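Local coordinates for protein processed glycerol phosphate lipoteichoic acid synthase 2 (Bacillus subtilis, PDB 2W8D) that belongs, as a lipoteichoic acid synthase, to the sulfatase family of the alkaline phosphatase clan and binds a magnesium ion in its C-terminal domain, at residues 18-22 against 333-339. Sequence-based numbering, arbitrary orientation.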
loop_
_atom_site.group_PDB
_atom_site.type_symbol
_atom_site.label_atom_id
_atom_site.label_comp_id
_atom_site.label_asym_id
_atom_site.label_seq_id
_atom_site.Cartn_x
_atom_site.Cartn_y
_atom_site.Cartn_z
ATOM N N TYR A 18 6.020 19.571 7.215
ATOM C CA TYR A 18 6.985 18.540 6.962
ATOM C C TYR A 18 7.498 17.997 8.278
ATOM O O TYR A 18 7.801 18.740 9.215
ATOM C CB TYR A 18 8.114 19.099 6.115
ATOM C CG TYR A 18 9.276 18.166 5.877
ATOM C CD1 TYR A 18 9.145 17.026 5.067
ATOM C CD2 TYR A 18 10.528 18.450 6.429
ATOM C CE1 TYR A 18 10.245 16.185 4.845
ATOM C CE2 TYR A 18 11.617 17.632 6.219
ATOM C CZ TYR A 18 11.485 16.505 5.434
ATOM O OH TYR A 18 12.604 15.721 5.238
ATOM N N ASP A 19 7.543 16.679 8.350
ATOM C CA ASP A 19 8.041 15.997 9.521
ATOM C C ASP A 19 9.433 15.437 9.180
ATOM O O ASP A 19 9.555 14.512 8.367
ATOM C CB ASP A 19 7.030 14.920 9.978
ATOM C CG ASP A 19 5.611 15.505 10.282
ATOM O OD1 ASP A 19 5.487 16.602 10.884
ATOM O OD2 ASP A 19 4.606 14.848 9.925
ATOM N N VAL A 20 10.471 16.026 9.787
ATOM C CA VAL A 20 11.883 15.734 9.451
ATOM C C VAL A 20 12.296 14.282 9.795
ATOM O O VAL A 20 11.670 13.658 10.649
ATOM C CB VAL A 20 12.878 16.750 10.109
ATOM C CG1 VAL A 20 12.477 18.178 9.815
ATOM C CG2 VAL A 20 12.966 16.527 11.599
ATOM N N PRO A 21 13.341 13.747 9.120
ATOM C CA PRO A 21 13.771 12.347 9.286
ATOM C C PRO A 21 14.490 12.012 10.601
ATOM O O PRO A 21 15.244 12.824 11.124
ATOM C CB PRO A 21 14.735 12.132 8.114
ATOM C CG PRO A 21 14.484 13.282 7.157
ATOM C CD PRO A 21 14.081 14.415 8.025
ATOM N N ASN A 22 14.221 10.806 11.111
ATOM C CA ASN A 22 14.915 10.166 12.231
ATOM C C ASN A 22 16.342 9.757 11.785
ATOM O O ASN A 22 16.478 8.896 10.905
ATOM C CB ASN A 22 14.088 8.929 12.608
ATOM C CG ASN A 22 14.545 8.243 13.903
ATOM O OD1 ASN A 22 15.669 8.430 14.394
ATOM N ND2 ASN A 22 13.662 7.400 14.443
ATOM N N SER A 333 3.452 11.523 5.814
ATOM C CA SER A 333 4.429 11.860 6.818
ATOM C C SER A 333 5.225 10.591 7.113
ATOM O O SER A 333 4.643 9.566 7.373
ATOM C CB SER A 333 3.688 12.380 8.055
ATOM O OG SER A 333 4.538 12.429 9.188
ATOM N N ASP A 334 6.546 10.656 6.982
ATOM C CA ASP A 334 7.450 9.556 7.330
ATOM C C ASP A 334 7.065 8.962 8.686
ATOM O O ASP A 334 7.089 9.647 9.707
ATOM C CB ASP A 334 8.890 10.084 7.352
ATOM C CG ASP A 334 9.919 9.058 7.850
ATOM O OD1 ASP A 334 9.613 7.880 8.086
ATOM O OD2 ASP A 334 11.074 9.446 8.023
ATOM N N ILE A 335 6.720 7.682 8.686
ATOM C CA ILE A 335 6.296 7.010 9.906
ATOM C C ILE A 335 7.414 6.948 10.930
ATOM O O ILE A 335 7.161 7.031 12.124
ATOM C CB ILE A 335 5.697 5.591 9.623
ATOM C CG1 ILE A 335 4.674 5.671 8.496
ATOM C CG2 ILE A 335 4.993 5.021 10.869
ATOM C CD1 ILE A 335 4.269 4.318 7.895
ATOM N N LEU A 336 8.664 6.841 10.474
ATOM C CA LEU A 336 9.785 6.727 11.423
ATOM C C LEU A 336 10.200 8.070 12.002
ATOM O O LEU A 336 11.017 8.114 12.895
ATOM C CB LEU A 336 10.992 6.001 10.794
ATOM C CG LEU A 336 10.595 4.612 10.282
ATOM C CD1 LEU A 336 11.758 3.889 9.597
ATOM C CD2 LEU A 336 9.978 3.780 11.432
ATOM N N SER A 337 9.634 9.159 11.493
ATOM C CA SER A 337 9.937 10.494 12.001
ATOM C C SER A 337 9.398 10.724 13.411
ATOM O O SER A 337 8.269 10.315 13.724
ATOM C CB SER A 337 9.357 11.557 11.077
ATOM O OG SER A 337 9.482 12.842 11.656
ATOM N N LYS A 338 10.189 11.401 14.248
ATOM C CA LYS A 338 9.731 11.762 15.594
ATOM C C LYS A 338 8.431 12.581 15.574
ATOM O O LYS A 338 7.554 12.368 16.408
ATOM C CB LYS A 338 10.818 12.511 16.384
ATOM C CG LYS A 338 11.759 11.627 17.207
ATOM C CD LYS A 338 12.984 11.208 16.378
ATOM C CE LYS A 338 14.234 10.880 17.236
ATOM N NZ LYS A 338 14.236 9.476 17.743
ATOM N N GLU A 339 8.329 13.501 14.615
ATOM C CA GLU A 339 7.214 14.434 14.495
ATOM C C GLU A 339 6.014 13.843 13.743
ATOM O O GLU A 339 5.031 14.556 13.502
ATOM C CB GLU A 339 7.664 15.709 13.753
ATOM C CG GLU A 339 9.164 16.163 13.975
ATOM C CD GLU A 339 9.600 17.347 13.062
ATOM O OE1 GLU A 339 10.716 17.894 13.265
ATOM O OE2 GLU A 339 8.829 17.745 12.158
HETATM O O HOH W 1 7.814 13.109 6.212
#
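Asp19 CA lies 5.3 Å from Glu339 CA and Asn22 CA 5.0 Å from Ser337 CA, where the irregular chain leaving helix 6-17 runs beside a type I beta turn, Asp334 to Ser337, in this sulfatase-family fold. The turn closes through Ser337 N to Asp334 O, and an Asx turn is nested in it: Leu336 N donates to Asp334 OD1 from above the carboxylate plane, while OD2 bonds His319 of helix 313-320. The Asp19 carboxylate meets Ser333, whose OG donates to the anti lone pair of OD2 at 2.5 Å; His340 also bonds that hydroxyl. A water links Asp19 O to Asp334 N. Asn22 CG stands anti to the backbone N (chi1 -171°), which carries ND2 to Leu336 O, 3.1 Å away and near the amide plane; its OD1 turns back to Val24 N. The Glu339 side chain, extended beyond CG, passes across Val20 at an angle, and its OE2 takes a weak bond from Val20 N; the same oxygen lies 3.8 Å from Asp19 OD1, a like-charge approach. Ser337 OG does double duty, accepting from Glu339 N in an ST turn and donating to Val20 O at 2.5 Å, with the hydroxyl oxygen 21° out of the carbonyl plane.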